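Local coordinates for protein putative oxidoreductase (Staphylococcus aureus subsp. aureus, PDB 3IV4) that is a putative oxidoreductase of the thioredoxin fold, probably a monothiol bacilliredoxin of the BrxC family acting in bacillithiol-linked thiol-disulfide chemistry, at residues A[25-31]-A[84-90]. Residues are numbered along the deposited sequence; the frame is centred on the assembly and turned at random. Where two conformers were deposited one is given.
Sequences KYVFVLK and QAFYFVN
Val27 and Phe88 face each other as a hydrogen-bonded pair where strands 26-31 and 84-89 run antiparallel at the centre of a thioredoxin fold, and the two strands illustrate how one backbone pattern can carry two quite different faces. Val29 with Phe86 and Lys31 with Gln84 are the other hydrogen-bonded pairs, each of the three joined by two reciprocal N-H to O bonds. The straightest runs from Phe88 N to Val27 O (2.7 Å, 178° at the hydrogen). The intervening non-hydrogen-bonded pairs add CA-H...O contacts, such as Phe28 CA to Phe86 O at 3.2 Å.

Aromatic packing dominates the face bearing Tyr26, Phe28 and Leu30. The rings of Phe28 and Tyr87 form an offset stack, with centroids 4.1 Å apart and planes 17° from parallel; Tyr87 CD1 sits over the centre of the Phe28 ring. Tyr87 reaches this place because its CG stands anti to the backbone N (chi1 -176°), which also carries OH on to Tyr26. Beyond it, Val89 CG2 meets the Tyr26 ring at its edge, while Leu30 CD1 rests on Ala85 CB. Helix 37-53 packs on this face, where Phe49 meets Phe28 edge-to-face.

The other face is apolar at Val29, whose CG2 lies 4.1 Å from Phe88 CE2, and polar at Lys31 and Gln84, two extended chains running side by side. Their ends share a water that accepts from Lys31 NZ and donates to Gln84 OE1. Partners outside the two strands take the rest: Lys31 NZ also bonds to Ser69 O and His80 ND1, and Gln84 NE2 to Lys79 O. This network ties the strands to helix 66-76 and the loop that follows it.

At the exposed end, the backbone pairing closes with Asn90 N donating to Lys25 O at 2.7 Å.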
loop_
_atom_site.group_PDB
_atom_site.type_symbol
_atom_site.label_atom_id
_atom_site.label_comp_id
_atom_site.label_asym_id
_atom_site.label_seq_id
_atom_site.Cartn_x
_atom_site.Cartn_y
_atom_site.Cartn_z
ATOM N N LYS A 25 -0.807 12.301 -7.673
ATOM C CA LYS A 25 0.413 12.904 -7.136
ATOM C C LYS A 25 0.901 12.125 -5.920
ATOM O O LYS A 25 2.077 11.784 -5.817
ATOM C CB LYS A 25 0.191 14.373 -6.753
ATOM C CG LYS A 25 1.364 14.983 -5.990
ATOM C CD LYS A 25 1.172 16.477 -5.762
ATOM C CE LYS A 25 2.492 17.164 -5.440
ATOM N NZ LYS A 25 3.337 17.337 -6.651
ATOM N N TYR A 26 -0.029 11.827 -5.023
ATOM C CA TYR A 26 0.280 11.200 -3.739
ATOM C C TYR A 26 -0.443 9.878 -3.646
ATOM O O TYR A 26 -1.678 9.847 -3.650
ATOM C CB TYR A 26 -0.215 12.113 -2.612
ATOM C CG TYR A 26 0.546 13.408 -2.506
ATOM C CD1 TYR A 26 1.923 13.387 -2.319
ATOM C CD2 TYR A 26 -0.096 14.641 -2.580
ATOM C CE1 TYR A 26 2.653 14.534 -2.211
ATOM C CE2 TYR A 26 0.651 15.834 -2.463
ATOM C CZ TYR A 26 2.030 15.749 -2.282
ATOM O OH TYR A 26 2.839 16.861 -2.164
ATOM N N VAL A 27 0.319 8.783 -3.552
ATOM C CA VAL A 27 -0.237 7.418 -3.609
ATOM C C VAL A 27 0.381 6.492 -2.562
ATOM O O VAL A 27 1.603 6.325 -2.532
ATOM C CB VAL A 27 0.026 6.789 -5.001
ATOM C CG1 VAL A 27 -0.354 5.309 -5.026
ATOM C CG2 VAL A 27 -0.726 7.531 -6.072
ATOM N N PHE A 28 -0.452 5.878 -1.715
ATOM C CA PHE A 28 0.015 4.816 -0.840
ATOM C C PHE A 28 -0.397 3.487 -1.440
ATOM O O PHE A 28 -1.514 3.360 -1.953
ATOM C CB PHE A 28 -0.617 4.943 0.556
ATOM C CG PHE A 28 -0.020 6.030 1.409
ATOM C CD1 PHE A 28 1.096 5.771 2.207
ATOM C CD2 PHE A 28 -0.590 7.305 1.442
ATOM C CE1 PHE A 28 1.652 6.772 3.033
ATOM C CE2 PHE A 28 -0.037 8.316 2.255
ATOM C CZ PHE A 28 1.073 8.038 3.056
ATOM N N VAL A 29 0.498 2.507 -1.362
ATOM C CA VAL A 29 0.264 1.151 -1.881
ATOM C C VAL A 29 0.677 0.144 -0.805
ATOM O O VAL A 29 1.784 0.236 -0.267
ATOM C CB VAL A 29 1.095 0.882 -3.163
ATOM C CG1 VAL A 29 0.866 -0.547 -3.667
ATOM C CG2 VAL A 29 0.738 1.900 -4.256
ATOM N N LEU A 30 -0.192 -0.825 -0.526
ATOM C CA LEU A 30 0.071 -1.842 0.475
ATOM C C LEU A 30 0.155 -3.228 -0.152
ATOM O O LEU A 30 -0.785 -3.651 -0.816
ATOM C CB LEU A 30 -1.069 -1.840 1.498
ATOM C CG LEU A 30 -1.035 -2.920 2.569
ATOM C CD1 LEU A 30 0.111 -2.695 3.549
ATOM C CD2 LEU A 30 -2.382 -3.037 3.283
ATOM N N LYS A 31 1.255 -3.930 0.098
ATOM C CA LYS A 31 1.334 -5.362 -0.146
ATOM C C LYS A 31 0.683 -6.081 1.029
ATOM O O LYS A 31 1.110 -5.912 2.181
ATOM C CB LYS A 31 2.789 -5.826 -0.266
ATOM C CG LYS A 31 3.535 -5.304 -1.464
ATOM C CD LYS A 31 4.865 -6.057 -1.580
ATOM C CE LYS A 31 5.649 -5.645 -2.824
ATOM N NZ LYS A 31 6.850 -6.543 -2.979
ATOM N N GLN A 84 3.662 -4.768 3.573
ATOM C CA GLN A 84 4.677 -3.768 3.254
ATOM C C GLN A 84 3.985 -2.597 2.606
ATOM O O GLN A 84 3.234 -2.775 1.652
ATOM C CB GLN A 84 5.713 -4.377 2.317
ATOM C CG GLN A 84 6.905 -3.487 2.045
ATOM C CD GLN A 84 7.968 -4.248 1.241
ATOM O OE1 GLN A 84 7.655 -4.878 0.221
ATOM N NE2 GLN A 84 9.213 -4.226 1.722
ATOM N N ALA A 85 4.237 -1.392 3.100
ATOM C CA ALA A 85 3.535 -0.231 2.571
ATOM C C ALA A 85 4.528 0.737 1.967
ATOM O O ALA A 85 5.657 0.857 2.456
ATOM C CB ALA A 85 2.720 0.453 3.678
ATOM N N PHE A 86 4.096 1.405 0.900
ATOM C CA PHE A 86 4.936 2.341 0.160
ATOM C C PHE A 86 4.159 3.629 -0.047
ATOM O O PHE A 86 2.942 3.616 -0.177
ATOM C CB PHE A 86 5.230 1.785 -1.237
ATOM C CG PHE A 86 6.092 0.580 -1.241
ATOM C CD1 PHE A 86 7.479 0.716 -1.305
ATOM C CD2 PHE A 86 5.539 -0.710 -1.167
ATOM C CE1 PHE A 86 8.306 -0.406 -1.302
ATOM C CE2 PHE A 86 6.358 -1.823 -1.168
ATOM C CZ PHE A 86 7.741 -1.670 -1.231
ATOM N N TYR A 87 4.897 4.728 -0.099
ATOM C CA TYR A 87 4.332 6.035 -0.413
ATOM C C TYR A 87 5.060 6.587 -1.615
ATOM O O TYR A 87 6.302 6.714 -1.600
ATOM C CB TYR A 87 4.486 6.972 0.775
ATOM C CG TYR A 87 3.856 8.346 0.630
ATOM C CD1 TYR A 87 2.581 8.514 0.077
ATOM C CD2 TYR A 87 4.533 9.471 1.087
ATOM C CE1 TYR A 87 2.001 9.796 -0.029
ATOM C CE2 TYR A 87 3.966 10.745 0.998
ATOM C CZ TYR A 87 2.704 10.901 0.436
ATOM O OH TYR A 87 2.159 12.185 0.355
ATOM N N PHE A 88 4.281 6.878 -2.655
ATOM C CA PHE A 88 4.793 7.471 -3.904
ATOM C C PHE A 88 4.343 8.909 -4.072
ATOM O O PHE A 88 3.162 9.229 -3.918
ATOM C CB PHE A 88 4.331 6.666 -5.129
ATOM C CG PHE A 88 4.851 5.267 -5.153
ATOM C CD1 PHE A 88 6.053 4.961 -5.797
ATOM C CD2 PHE A 88 4.166 4.248 -4.484
ATOM C CE1 PHE A 88 6.552 3.649 -5.795
ATOM C CE2 PHE A 88 4.660 2.934 -4.480
ATOM C CZ PHE A 88 5.839 2.629 -5.130
ATOM N N VAL A 89 5.313 9.768 -4.363
ATOM C CA VAL A 89 5.032 11.178 -4.615
ATOM C C VAL A 89 5.494 11.453 -6.037
ATOM O O VAL A 89 6.659 11.273 -6.351
ATOM C CB VAL A 89 5.764 12.102 -3.611
ATOM C CG1 VAL A 89 5.593 13.564 -4.013
ATOM C CG2 VAL A 89 5.248 11.863 -2.196
ATOM N N ASN A 90 4.562 11.872 -6.900
ATOM C CA ASN A 90 4.844 12.014 -8.337
ATOM C C ASN A 90 5.582 10.811 -8.935
ATOM O O ASN A 90 6.547 10.964 -9.701
ATOM C CB ASN A 90 5.644 13.290 -8.600
ATOM C CG ASN A 90 4.822 14.540 -8.417
ATOM O OD1 ASN A 90 5.040 15.307 -7.484
ATOM N ND2 ASN A 90 3.874 14.749 -9.305
HETATM O O HOH W 1 9.021 -4.947 -2.099
#